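Local coordinates for protein aminotransferase (Psychrobacter arcticus 273-4, PDB 3IF2) that probably transfers amino groups between amino acids and keto acids, perhaps as a valine-pyruvate transaminase, with pyridoxal 5'-phosphate as cofactor, at residues A[34-38]-A[390-394]; A[42-48]-A[332-337]; A[95-99]-A[320-326]; A[117-121]-A[300-305]; A[197-203]-A[237-241]. One frame throughout, in Å; residues are numbered along the deposited sequence.

Interaction 1 (A[34-38]-A[390-394])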
# COMPACT_ATOMS: atom_id res chain seq x y z
N VAL A 34 -15.78 -25.69 -5.61
CA VAL A 34 -15.57 -25.97 -4.18
C VAL A 34 -16.60 -25.30 -3.29
O VAL A 34 -17.19 -24.29 -3.69
CB VAL A 34 -14.17 -25.47 -3.71
CG1 VAL A 34 -13.06 -26.29 -4.37
CG2 VAL A 34 -14.01 -23.96 -4.00
N ASN A 35 -16.80 -25.86 -2.10
CA ASN A 35 -17.63 -25.27 -1.05
C ASN A 35 -16.64 -24.38 -0.31
O ASN A 35 -15.92 -24.85 0.56
CB ASN A 35 -18.24 -26.33 -0.12
CG ASN A 35 -19.13 -27.33 -0.84
OD1 ASN A 35 -19.73 -27.02 -1.87
ND2 ASN A 35 -19.24 -28.52 -0.28
N MSE A 36 -16.58 -23.10 -0.69
CA MSE A 36 -15.59 -22.16 -0.14
C MSE A 36 -16.07 -21.49 1.16
O MSE A 36 -16.76 -20.47 1.12
CB MSE A 36 -15.21 -21.13 -1.23
CG MSE A 36 -14.23 -19.98 -0.82
SE MSE A 36 -12.63 -20.61 0.13
CE MSE A 36 -11.72 -18.89 0.22
N LEU A 37 -15.70 -22.08 2.30
CA LEU A 37 -16.00 -21.55 3.65
C LEU A 37 -14.75 -21.05 4.39
O LEU A 37 -14.83 -20.74 5.57
CB LEU A 37 -16.70 -22.64 4.50
CG LEU A 37 -18.02 -23.19 3.96
CD1 LEU A 37 -18.53 -24.30 4.88
CD2 LEU A 37 -19.04 -22.05 3.80
N GLY A 38 -13.62 -20.97 3.69
CA GLY A 38 -12.32 -20.52 4.25
C GLY A 38 -11.87 -19.08 4.05
O GLY A 38 -10.88 -18.64 4.68
N GLY A 390 -13.61 -31.40 -1.56
CA GLY A 390 -14.14 -30.14 -2.06
C GLY A 390 -14.57 -29.02 -1.12
O GLY A 390 -14.97 -27.97 -1.61
N THR A 391 -14.50 -29.23 0.20
CA THR A 391 -14.90 -28.20 1.20
C THR A 391 -13.67 -27.57 1.91
O THR A 391 -12.84 -28.28 2.48
CB THR A 391 -15.91 -28.78 2.22
OG1 THR A 391 -17.07 -29.23 1.52
CG2 THR A 391 -16.34 -27.74 3.24
N LEU A 392 -13.58 -26.23 1.87
CA LEU A 392 -12.45 -25.51 2.44
C LEU A 392 -12.83 -24.69 3.66
O LEU A 392 -13.70 -23.86 3.57
CB LEU A 392 -11.78 -24.62 1.39
CG LEU A 392 -10.77 -25.34 0.47
CD1 LEU A 392 -11.42 -26.40 -0.41
CD2 LEU A 392 -10.03 -24.32 -0.40
N ILE A 393 -12.16 -24.95 4.78
CA ILE A 393 -12.31 -24.20 6.03
C ILE A 393 -10.88 -23.79 6.43
O ILE A 393 -9.96 -24.04 5.68
CB ILE A 393 -13.10 -25.02 7.11
CG1 ILE A 393 -12.46 -26.38 7.44
CG2 ILE A 393 -14.52 -25.28 6.60
CD1 ILE A 393 -11.16 -26.35 8.20
N VAL A 394 -10.69 -23.13 7.57
CA VAL A 394 -9.34 -22.77 8.05
C VAL A 394 -9.07 -23.49 9.40
O VAL A 394 -9.90 -23.39 10.32
CB VAL A 394 -9.15 -21.25 8.18
CG1 VAL A 394 -7.68 -20.92 8.42
CG2 VAL A 394 -9.62 -20.54 6.91

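Interaction 2 (A[42-48]-A[332-337])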
# COMPACT_ATOMS: atom_id res chain seq x y z
N PRO A 42 -16.10 -10.18 2.55
CA PRO A 42 -17.51 -9.96 2.99
C PRO A 42 -18.54 -10.40 1.95
O PRO A 42 -18.21 -10.50 0.77
CB PRO A 42 -17.59 -8.45 3.13
CG PRO A 42 -16.62 -7.96 2.06
CD PRO A 42 -15.45 -8.89 2.24
N ALA A 43 -19.77 -10.61 2.39
CA ALA A 43 -20.90 -11.06 1.53
C ALA A 43 -21.32 -10.04 0.47
O ALA A 43 -20.97 -8.87 0.60
CB ALA A 43 -22.11 -11.37 2.41
N LYS A 44 -22.06 -10.48 -0.55
CA LYS A 44 -22.64 -9.60 -1.58
C LYS A 44 -24.06 -9.23 -1.13
O LYS A 44 -25.00 -9.98 -1.38
CB LYS A 44 -22.68 -10.29 -2.97
N ILE A 45 -24.20 -8.09 -0.44
CA ILE A 45 -25.52 -7.63 0.07
C ILE A 45 -26.14 -6.63 -0.92
O ILE A 45 -25.68 -5.50 -1.06
CB ILE A 45 -25.40 -7.04 1.49
CG1 ILE A 45 -24.61 -8.01 2.42
CG2 ILE A 45 -26.77 -6.77 2.03
CD1 ILE A 45 -24.38 -7.49 3.84
N ASP A 46 -27.17 -7.06 -1.64
CA ASP A 46 -27.79 -6.22 -2.71
C ASP A 46 -28.10 -4.78 -2.30
O ASP A 46 -27.81 -3.86 -3.08
CB ASP A 46 -29.08 -6.88 -3.27
CG ASP A 46 -28.81 -8.20 -4.03
OD1 ASP A 46 -27.66 -8.44 -4.46
OD2 ASP A 46 -29.76 -9.00 -4.21
N ALA A 47 -28.65 -4.59 -1.10
CA ALA A 47 -29.01 -3.25 -0.63
C ALA A 47 -27.79 -2.35 -0.49
O ALA A 47 -27.89 -1.17 -0.76
CB ALA A 47 -29.79 -3.30 0.67
N VAL A 48 -26.64 -2.93 -0.11
CA VAL A 48 -25.38 -2.22 0.04
C VAL A 48 -24.82 -1.78 -1.31
O VAL A 48 -24.38 -0.65 -1.46
CB VAL A 48 -24.30 -3.08 0.80
CG1 VAL A 48 -22.97 -2.33 0.88
CG2 VAL A 48 -24.77 -3.47 2.20
N GLU A 332 -28.78 -3.09 7.16
CA GLU A 332 -28.51 -4.08 6.12
C GLU A 332 -27.39 -5.05 6.48
O GLU A 332 -27.63 -6.26 6.50
CB GLU A 332 -28.20 -3.38 4.80
CG GLU A 332 -29.16 -2.26 4.37
CD GLU A 332 -30.61 -2.70 4.12
OE1 GLU A 332 -30.87 -3.90 3.83
OE2 GLU A 332 -31.50 -1.82 4.19
N ILE A 333 -26.21 -4.53 6.82
CA ILE A 333 -25.05 -5.40 7.09
C ILE A 333 -25.22 -6.25 8.37
O ILE A 333 -25.17 -7.48 8.29
CB ILE A 333 -23.73 -4.60 7.16
CG1 ILE A 333 -23.47 -3.83 5.86
CG2 ILE A 333 -22.55 -5.57 7.44
CD1 ILE A 333 -22.28 -2.91 5.93
N LYS A 334 -25.42 -5.59 9.52
CA LYS A 334 -25.58 -6.28 10.83
C LYS A 334 -26.65 -7.37 10.81
O LYS A 334 -26.36 -8.50 11.21
CB LYS A 334 -25.77 -5.28 11.98
CG LYS A 334 -26.05 -5.83 13.41
CD LYS A 334 -26.10 -4.59 14.37
CE LYS A 334 -26.57 -4.82 15.81
NZ LYS A 334 -26.33 -3.59 16.71
N PRO A 335 -27.87 -7.07 10.31
CA PRO A 335 -28.88 -8.13 10.24
C PRO A 335 -28.56 -9.26 9.25
O PRO A 335 -28.85 -10.42 9.56
CB PRO A 335 -30.15 -7.36 9.83
CG PRO A 335 -29.90 -5.95 10.29
CD PRO A 335 -28.46 -5.78 9.92
N PHE A 336 -27.97 -8.94 8.10
CA PHE A 336 -27.59 -9.97 7.12
C PHE A 336 -26.76 -11.06 7.80
O PHE A 336 -27.13 -12.23 7.73
CB PHE A 336 -26.81 -9.39 5.93
CG PHE A 336 -26.38 -10.43 4.95
CD1 PHE A 336 -27.21 -10.79 3.91
CD2 PHE A 336 -25.16 -11.08 5.10
CE1 PHE A 336 -26.84 -11.81 3.00
CE2 PHE A 336 -24.78 -12.09 4.20
CZ PHE A 336 -25.64 -12.45 3.15
N TYR A 337 -25.66 -10.65 8.46
CA TYR A 337 -24.77 -11.61 9.14
C TYR A 337 -25.40 -12.36 10.33
O TYR A 337 -25.06 -13.52 10.56
CB TYR A 337 -23.40 -11.00 9.49
CG TYR A 337 -22.59 -10.61 8.26
CD1 TYR A 337 -22.11 -11.58 7.39
CD2 TYR A 337 -22.31 -9.27 7.98
CE1 TYR A 337 -21.38 -11.23 6.25
CE2 TYR A 337 -21.58 -8.90 6.84
CZ TYR A 337 -21.12 -9.89 5.98
OH TYR A 337 -20.40 -9.55 4.87

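Interaction 3 (A[95-99]-A[320-326])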
# COMPACT_ATOMS: atom_id res chain seq x y z
N PHE A 95 -17.97 13.40 11.92
CA PHE A 95 -18.70 12.15 12.25
C PHE A 95 -18.40 11.59 13.65
O PHE A 95 -19.35 11.32 14.42
CB PHE A 95 -18.39 11.10 11.17
CG PHE A 95 -19.09 9.78 11.37
CD1 PHE A 95 -18.47 8.77 12.11
CD2 PHE A 95 -20.34 9.55 10.81
CE1 PHE A 95 -19.11 7.56 12.31
CE2 PHE A 95 -20.98 8.34 10.99
CZ PHE A 95 -20.37 7.34 11.76
N PHE A 96 -17.12 11.39 13.99
CA PHE A 96 -16.76 10.90 15.32
C PHE A 96 -17.11 11.90 16.43
O PHE A 96 -17.57 11.48 17.51
CB PHE A 96 -15.29 10.49 15.40
CG PHE A 96 -14.96 9.24 14.61
CD1 PHE A 96 -15.55 8.02 14.93
CD2 PHE A 96 -14.04 9.28 13.56
CE1 PHE A 96 -15.26 6.87 14.20
CE2 PHE A 96 -13.74 8.12 12.85
CZ PHE A 96 -14.34 6.92 13.17
N ASN A 97 -16.90 13.19 16.17
CA ASN A 97 -17.25 14.25 17.14
C ASN A 97 -18.77 14.36 17.38
O ASN A 97 -19.19 14.62 18.50
CB ASN A 97 -16.64 15.62 16.74
CG ASN A 97 -15.13 15.68 16.94
OD1 ASN A 97 -14.56 14.94 17.73
ND2 ASN A 97 -14.48 16.57 16.23
N ARG A 98 -19.58 14.19 16.32
CA ARG A 98 -21.07 14.15 16.42
C ARG A 98 -21.53 13.00 17.29
O ARG A 98 -22.38 13.18 18.15
CB ARG A 98 -21.76 13.90 15.05
CG ARG A 98 -21.92 15.08 14.12
CD ARG A 98 -23.00 14.82 13.02
NE ARG A 98 -22.76 13.72 12.08
CZ ARG A 98 -21.91 13.74 11.04
NH1 ARG A 98 -21.10 14.78 10.81
NH2 ARG A 98 -21.83 12.67 10.24
N HIS A 99 -21.00 11.82 17.00
CA HIS A 99 -21.43 10.59 17.66
C HIS A 99 -20.76 10.23 19.00
O HIS A 99 -21.37 9.49 19.78
CB HIS A 99 -21.32 9.42 16.66
CG HIS A 99 -22.25 9.54 15.50
ND1 HIS A 99 -23.62 9.49 15.65
CD2 HIS A 99 -22.02 9.69 14.17
CE1 HIS A 99 -24.19 9.61 14.46
NE2 HIS A 99 -23.24 9.74 13.56
N VAL A 320 -20.52 9.25 5.01
CA VAL A 320 -20.09 9.62 6.39
C VAL A 320 -20.76 10.97 6.74
O VAL A 320 -21.37 11.10 7.82
CB VAL A 320 -18.53 9.70 6.53
CG1 VAL A 320 -18.11 10.35 7.83
CG2 VAL A 320 -17.91 8.35 6.39
N ALA A 321 -20.66 11.93 5.82
CA ALA A 321 -21.27 13.27 5.97
C ALA A 321 -22.74 13.24 6.37
O ALA A 321 -23.16 14.03 7.24
CB ALA A 321 -21.11 14.12 4.71
N ASN A 322 -23.51 12.34 5.79
CA ASN A 322 -24.96 12.26 6.08
C ASN A 322 -25.40 11.06 6.96
O ASN A 322 -26.59 10.72 6.99
CB ASN A 322 -25.74 12.29 4.74
CG ASN A 322 -25.59 11.00 3.93
OD1 ASN A 322 -25.04 9.99 4.39
ND2 ASN A 322 -26.11 11.03 2.72
N ASP A 323 -24.43 10.41 7.62
CA ASP A 323 -24.65 9.21 8.45
C ASP A 323 -25.25 7.98 7.74
O ASP A 323 -25.56 7.00 8.42
CB ASP A 323 -25.44 9.53 9.74
CG ASP A 323 -24.66 10.40 10.73
OD1 ASP A 323 -23.42 10.51 10.64
OD2 ASP A 323 -25.31 10.98 11.64
N ARG A 324 -25.35 7.96 6.41
CA ARG A 324 -25.89 6.78 5.72
C ARG A 324 -24.98 5.57 5.87
O ARG A 324 -25.48 4.45 5.77
CB ARG A 324 -26.24 7.03 4.24
CG ARG A 324 -27.48 7.90 4.03
CD ARG A 324 -27.89 7.98 2.57
NE ARG A 324 -28.62 6.77 2.15
CZ ARG A 324 -29.13 6.55 0.92
NH1 ARG A 324 -28.97 7.43 -0.09
NH2 ARG A 324 -29.79 5.40 0.70
N ILE A 325 -23.68 5.78 6.12
CA ILE A 325 -22.73 4.67 6.39
C ILE A 325 -23.17 3.89 7.65
O ILE A 325 -23.12 2.65 7.66
CB ILE A 325 -21.22 5.18 6.44
CG1 ILE A 325 -20.25 4.01 6.27
CG2 ILE A 325 -20.94 6.00 7.68
CD1 ILE A 325 -18.76 4.42 6.23
N LYS A 326 -23.65 4.61 8.67
CA LYS A 326 -24.16 4.04 9.91
C LYS A 326 -25.52 3.32 9.69
O LYS A 326 -25.72 2.21 10.19
CB LYS A 326 -24.30 5.15 10.97
CG LYS A 326 -24.42 4.66 12.40
CD LYS A 326 -24.43 5.83 13.41
CE LYS A 326 -24.26 5.35 14.87
NZ LYS A 326 -25.24 4.29 15.24

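Interaction 4 (A[117-121]-A[300-305])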
# COMPACT_ATOMS: atom_id res chain seq x y z
N ASN A 117 -2.20 -2.64 6.15
CA ASN A 117 -1.15 -1.63 5.99
C ASN A 117 -0.97 -0.91 7.34
O ASN A 117 0.16 -0.66 7.77
CB ASN A 117 -1.58 -0.67 4.87
CG ASN A 117 -0.44 0.05 4.20
OD1 ASN A 117 -0.56 1.22 3.82
ND2 ASN A 117 0.64 -0.67 3.96
N ALA A 118 -2.08 -0.62 8.01
CA ALA A 118 -2.03 -0.02 9.35
C ALA A 118 -1.28 -0.92 10.35
O ALA A 118 -0.46 -0.42 11.12
CB ALA A 118 -3.42 0.32 9.87
N PHE A 119 -1.51 -2.23 10.32
CA PHE A 119 -0.84 -3.14 11.27
C PHE A 119 0.62 -3.33 10.95
O PHE A 119 1.42 -3.45 11.88
CB PHE A 119 -1.55 -4.48 11.42
CG PHE A 119 -3.00 -4.34 11.64
CD1 PHE A 119 -3.50 -3.51 12.66
CD2 PHE A 119 -3.90 -4.99 10.82
CE1 PHE A 119 -4.87 -3.37 12.85
CE2 PHE A 119 -5.24 -4.85 10.99
CZ PHE A 119 -5.73 -4.04 12.01
N PHE A 120 0.97 -3.37 9.66
CA PHE A 120 2.37 -3.42 9.24
C PHE A 120 3.12 -2.19 9.81
O PHE A 120 4.21 -2.33 10.32
CB PHE A 120 2.52 -3.52 7.72
CG PHE A 120 3.94 -3.44 7.25
CD1 PHE A 120 4.81 -4.51 7.44
CD2 PHE A 120 4.44 -2.28 6.67
CE1 PHE A 120 6.15 -4.44 7.03
CE2 PHE A 120 5.77 -2.20 6.26
CZ PHE A 120 6.63 -3.28 6.43
N TYR A 121 2.50 -1.02 9.75
CA TYR A 121 3.10 0.17 10.34
C TYR A 121 3.14 0.09 11.87
O TYR A 121 4.24 0.14 12.45
CB TYR A 121 2.41 1.48 9.92
CG TYR A 121 2.45 1.85 8.43
CD1 TYR A 121 3.45 1.40 7.57
CD2 TYR A 121 1.52 2.76 7.93
CE1 TYR A 121 3.46 1.79 6.22
CE2 TYR A 121 1.52 3.16 6.61
CZ TYR A 121 2.48 2.68 5.75
OH TYR A 121 2.50 3.11 4.45
N MSE A 300 5.60 7.40 7.19
CA MSE A 300 5.71 6.05 6.62
C MSE A 300 4.97 5.91 5.25
O MSE A 300 5.51 5.29 4.33
CB MSE A 300 5.23 5.00 7.62
CG MSE A 300 6.20 4.76 8.75
SE MSE A 300 5.47 3.46 10.00
CE MSE A 300 6.88 3.45 11.35
N ASN A 301 3.75 6.43 5.16
CA ASN A 301 3.00 6.48 3.88
C ASN A 301 3.81 7.16 2.81
O ASN A 301 3.96 6.61 1.74
CB ASN A 301 1.62 7.18 4.01
CG ASN A 301 0.50 6.24 4.45
OD1 ASN A 301 0.56 5.03 4.23
ND2 ASN A 301 -0.57 6.81 4.98
N ALA A 302 4.38 8.32 3.13
CA ALA A 302 5.26 9.06 2.18
C ALA A 302 6.36 8.19 1.57
O ALA A 302 6.54 8.20 0.38
CB ALA A 302 5.89 10.28 2.83
N VAL A 303 7.04 7.40 2.39
CA VAL A 303 8.18 6.60 1.94
C VAL A 303 7.72 5.30 1.26
O VAL A 303 8.19 4.97 0.17
CB VAL A 303 9.18 6.31 3.12
CG1 VAL A 303 10.37 5.51 2.63
CG2 VAL A 303 9.65 7.59 3.76
N VAL A 304 6.81 4.58 1.90
CA VAL A 304 6.35 3.27 1.40
C VAL A 304 5.36 3.37 0.26
O VAL A 304 5.44 2.55 -0.67
CB VAL A 304 5.72 2.43 2.53
CG1 VAL A 304 5.19 1.07 2.00
CG2 VAL A 304 6.76 2.20 3.65
N ASN A 305 4.48 4.37 0.30
CA ASN A 305 3.36 4.52 -0.65
C ASN A 305 3.23 5.81 -1.44
O ASN A 305 2.39 5.86 -2.35
CB ASN A 305 2.06 4.38 0.17
CG ASN A 305 1.90 3.03 0.80
OD1 ASN A 305 2.26 2.02 0.22
ND2 ASN A 305 1.29 2.99 1.99

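Interaction 5 (A[197-203]-A[237-241])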
# COMPACT_ATOMS: atom_id res chain seq x y z
N GLU A 197 -1.06 -9.89 33.66
CA GLU A 197 -0.59 -8.82 34.57
C GLU A 197 0.74 -9.19 35.25
O GLU A 197 1.48 -8.30 35.67
CB GLU A 197 -1.73 -8.46 35.54
CG GLU A 197 -1.82 -7.00 36.03
CD GLU A 197 -3.30 -6.55 36.28
OE1 GLU A 197 -4.23 -7.40 36.32
OE2 GLU A 197 -3.54 -5.32 36.41
N ASN A 198 1.03 -10.50 35.32
CA ASN A 198 2.28 -11.06 35.84
C ASN A 198 3.29 -11.50 34.77
O ASN A 198 4.37 -12.00 35.12
CB ASN A 198 1.97 -12.24 36.79
CG ASN A 198 1.32 -11.79 38.08
OD1 ASN A 198 1.98 -11.25 38.97
ND2 ASN A 198 0.01 -12.04 38.20
N LEU A 199 2.98 -11.30 33.49
CA LEU A 199 3.91 -11.64 32.39
C LEU A 199 5.24 -10.88 32.60
O LEU A 199 5.22 -9.65 32.78
CB LEU A 199 3.30 -11.27 31.03
CG LEU A 199 4.01 -11.75 29.77
CD1 LEU A 199 3.98 -13.27 29.68
CD2 LEU A 199 3.30 -11.16 28.58
N PRO A 200 6.39 -11.60 32.69
CA PRO A 200 7.70 -10.97 32.89
C PRO A 200 8.06 -9.87 31.87
O PRO A 200 8.63 -8.84 32.26
CB PRO A 200 8.68 -12.15 32.78
CG PRO A 200 7.90 -13.32 33.23
CD PRO A 200 6.50 -13.08 32.74
N ALA A 201 7.75 -10.11 30.60
CA ALA A 201 7.95 -9.12 29.55
C ALA A 201 7.25 -7.78 29.88
O ALA A 201 7.83 -6.71 29.68
CB ALA A 201 7.49 -9.67 28.17
N LEU A 202 6.03 -7.86 30.43
CA LEU A 202 5.24 -6.66 30.81
C LEU A 202 5.86 -5.94 32.01
O LEU A 202 6.07 -4.73 31.94
CB LEU A 202 3.77 -7.01 31.11
CG LEU A 202 2.78 -5.84 31.32
CD1 LEU A 202 2.64 -5.00 30.05
CD2 LEU A 202 1.43 -6.35 31.74
N LYS A 203 6.12 -6.67 33.09
CA LYS A 203 6.75 -6.08 34.30
C LYS A 203 8.13 -5.45 34.01
O LYS A 203 8.42 -4.34 34.46
CB LYS A 203 6.90 -7.12 35.44
CG LYS A 203 5.67 -7.39 36.37
CD LYS A 203 6.10 -8.31 37.55
CE LYS A 203 5.24 -8.19 38.83
NZ LYS A 203 3.87 -8.73 38.69
N ARG A 237 -0.57 2.31 32.68
CA ARG A 237 0.42 2.07 33.74
C ARG A 237 1.81 1.87 33.18
O ARG A 237 2.76 2.49 33.68
CB ARG A 237 0.03 0.84 34.57
CG ARG A 237 0.85 0.58 35.86
CD ARG A 237 0.41 -0.74 36.50
NE ARG A 237 -1.06 -0.76 36.65
CZ ARG A 237 -1.86 -1.84 36.69
NH1 ARG A 237 -1.38 -3.09 36.59
NH2 ARG A 237 -3.18 -1.66 36.80
N TYR A 238 1.91 1.05 32.12
CA TYR A 238 3.19 0.74 31.48
C TYR A 238 3.65 1.69 30.34
O TYR A 238 4.62 1.36 29.65
CB TYR A 238 3.21 -0.74 31.05
CG TYR A 238 3.22 -1.70 32.24
CD1 TYR A 238 4.42 -1.95 32.94
CD2 TYR A 238 2.06 -2.34 32.67
CE1 TYR A 238 4.44 -2.83 34.06
CE2 TYR A 238 2.08 -3.22 33.78
CZ TYR A 238 3.27 -3.46 34.46
OH TYR A 238 3.28 -4.32 35.54
N ASP A 239 3.04 2.87 30.19
CA ASP A 239 3.39 3.84 29.10
C ASP A 239 3.42 3.20 27.72
O ASP A 239 4.39 3.34 26.97
CB ASP A 239 4.71 4.59 29.36
CG ASP A 239 4.51 5.85 30.14
OD1 ASP A 239 4.28 5.76 31.37
OD2 ASP A 239 4.61 6.94 29.49
N ILE A 240 2.38 2.45 27.41
CA ILE A 240 2.24 1.82 26.10
C ILE A 240 0.80 1.99 25.60
O ILE A 240 -0.13 2.02 26.42
CB ILE A 240 2.68 0.32 26.11
CG1 ILE A 240 1.89 -0.51 27.15
CG2 ILE A 240 4.19 0.20 26.38
CD1 ILE A 240 2.03 -2.01 26.97
N PRO A 241 0.61 2.14 24.28
CA PRO A 241 -0.74 2.30 23.79
C PRO A 241 -1.52 1.00 23.67
O PRO A 241 -0.92 -0.09 23.64
CB PRO A 241 -0.53 2.93 22.41
CG PRO A 241 0.71 2.36 21.97
CD PRO A 241 1.58 2.33 23.18

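Interaction 1 (A[34-38]-A[390-394])
Leu392 is the apolar centre of this pairing with Met36, a short two-stranded parallel sheet in which an N-terminal strand lies beside a strand more than 350 residues later, as in the small domain of fold-type I aminotransferases. The selenium of Met36, a selenomethionine, lies 4.3 Å from Leu392 CB. At the start of the strand, Val34 CG1 reaches Leu392 CD1 at 4.3 Å. Helix 16-29 covers this face through Leu28 and Ala27. Further along, Leu37 CB packs on the CG2 branch of Ile393 (4.0 Å), with strand 414-418 and helix 423-441 close by.

The strands run only 4° apart in direction. The backbone N and O of Asn35 both bond to the facing strand: N donates to Gly390 O at 2.8 Å, and O accepts from Leu392 N at 3.0 Å in an almost straight bond. Leu37 N then turns to Leu392 O with a more bent N-H (131°). Gly390, at positive phi, ends the preceding helix in a Schellman motif and releases the chain into its strand.

On the polar face, beside helix 423-441, the side chains of Asn35 and Thr391 form a further bond: Asn35 ND2 donates to Thr391 OG1 at 2.9 Å, with the hydroxyl oxygen tilted 19° from the amide plane.

Interaction 2 (A[42-48]-A[332-337])
Ile45 lies across one face of the Phe336 ring. Its CG1 stands 4.0 Å from the centroid of the Phe336 ring and 15° off the normal, a CH-pi contact, while Ile45 CD1 continues to Phe336 CG at 3.7 Å. Phe336 carries CG anti to its own N (chi1 178°), whereas Tyr337 keeps CG beside the N (chi1 -64°). These different first torsions send the rings out on separate paths from the helix, with Phe336 CD2 resting over a face of the Tyr337 ring.

Ala43 meets both rings: its CB touches Phe336 CE2 at 3.3 Å, and its N donates to Tyr337 OH at 2.8 Å, arriving near the plane of the phenol ring. That bond fixes the chain after Pro42, whose side chain is about 4 Å from that of the cofactor-binding Lys276.

Toward the other end, the side chains of Val48 and Ile333 cross at about a right angle, CG2 to CG1 3.9 Å, and the bent Glu332 side chain brings OE1 to 3.4 Å from Ala47 CB. Ile45 is at the N-cap position of helix 46-60, and this helix start packs on the long helix 324-351 near its kink at Pro335, with Tyr337 also touching Ile255, Tyr257 and Ile366.

Interaction 3 (A[95-99]-A[320-326])
Asp323 OD1 is the hub of the polar part, accepting from two side chains of helix 86-100. Arg98 NH2 forms a salt bridge with it at 2.7 Å, nearly straight at 177° and in the guanidinium plane; His99 NE2 donates to the same OD1 at 3.0 Å, close to the imidazole plane. The two donors approach from opposite faces of the carboxylate, and together probably favour its charged form. With its chain bent at chi3, Arg98 also makes a weak NH2 bond to Val320 O (2.9 Å).

The CH-pi element lies beside this hub: Lys326 CD rests over the His99 ring, 4.2 Å from its centroid, while Arg98 CB lies over the opposite face.

Apolar packing is carried by Phe95. Its CB meets Val320 CG1 at 3.4 Å, and its ring touches Ile325, CE2 to CG2 4.1 Å. His99 CD2 covers the middle of one face of the same ring.

Asp323 occupies the N-cap position of helix 324-351, but its carboxylate makes no capping bond; an Asx turn from Asn322 OD1 to Arg324 N shapes the corner. The junction of helices 311-321 and 324-351 is fastened to helix 86-100, with Pro251 touching Phe95, and Phe252 and Ile277 against Ile325.

Interaction 4 (A[117-121]-A[300-305])
A buried knob-into-hole contact joins helix 115-125 to helix 291-305, with Tyr121 as the knob among Met300, Asn301, Val304 and Asn305. The two short segments cross steeply, at 109°, with their axes 12.1 Å apart, so a long side chain has to span the distance.

Met300 CB stands over the centre of the phenol ring, 3.9 Å from the Tyr121 centroid, while the carbonyl oxygen of Asn117 lies over the opposite face toward the rim. The Met300 side chain, a selenomethionine extended beyond CG, slides antiparallel to the tyrosine; SE lies 4.3 Å from the Tyr121 ring centroid, an oblique Met-aromatic contact, and also packs on Tyr121 CB.

The contact borders the active site of this fold-type I enzyme: helix 115-125 begins with Ser115 and Gln116, which bind pyridoxal 5'-phosphate, and its Phe119 touches the cofactor. Gln116 of the second subunit bonds to Val303 O.

At the end of the ring, Tyr121 OH donates to Asn301 OD1 at 2.7 Å. Asn305 ND2 reaches Asn301 OD1 at 3.1 Å from the opposite face of that amide, and also donates to Asn117 OD1 (3.1 Å), in the carbonyl plane and on a lone pair. Asn301 ND2 is held in turn by the carbonyls of Leu111 and Pro82.

Interaction 5 (A[197-203]-A[237-241])
Glu197 OE2 and Arg237 NH1 make the polar bond of this contact, a salt bridge of 3.1 Å that is close to straight. The acceptor uses its anti lone pair, the one facing away from OE1, and the carboxylate and guanidinium planes are nearly coplanar, 4° apart. One guanidinium nitrogen, NH1, makes the bond, with OE2 in the guanidinium plane, instead of the two-pronged pairing often seen between these groups. Arg237 leaves its helix with CG anti to the backbone N (chi1 -170°) and bends at chi3, which swings NH1 across to the glutamate. The other carboxylate oxygen, OE1, has a weak bond from His230 NE2 of helix 225-237, the helix of Arg237, so the group is approached at both oxygens.

Beside the ion pair the contact is apolar. Leu202 lies over one face of the Tyr238 ring, its CG 3.9 Å from the centroid and 19° off the normal, displaced toward the CE2 side. The Leu202 carbonyl oxygen comes to 3.3 Å from Tyr238 CE1. Deeper still, Leu202 CD1 touches Ile240 CD1 at 4.3 Å, while at the outer rim Lys203 CG passes Tyr238 OH at 4.0 Å.

Asp239, at positive phi, closes helix 225-237 in a Schellman motif and turns the chain toward strand 242-245; just before it Pro241 is joined to Ile210 by backbone bonding. Helix 200-203 precedes strand 207-213, so the contact ties together the entry and the return of a beta-alpha-beta crossover, 207-213 to 225-237 to 242-245, in the mainly parallel sheet of the fold-type I large domain.

How the interactions relate
Four of the five contacts come within about 13 Å of the cofactor. Interaction 4 reaches the site itself: it includes Phe119 of the pocket, and the side chain of Asn117 is about 7 Å from the bound pyridoxal phosphate. In interaction 2 the side chain of Pro42 is about 7 Å from the bound pyridoxal phosphate. The side chain of Val394 in interaction 1 is about 11 Å from the cofactor. That of Ile325 in interaction 3 is about 13 Å from the bound pyridoxal phosphate, while interaction 5 lies away from the annotated sites. Interactions 2 and 3 share helix 324-351, their nearest atoms about 6 Å apart. Interactions 4 and 5, centres 27 Å apart, both touch the second subunit.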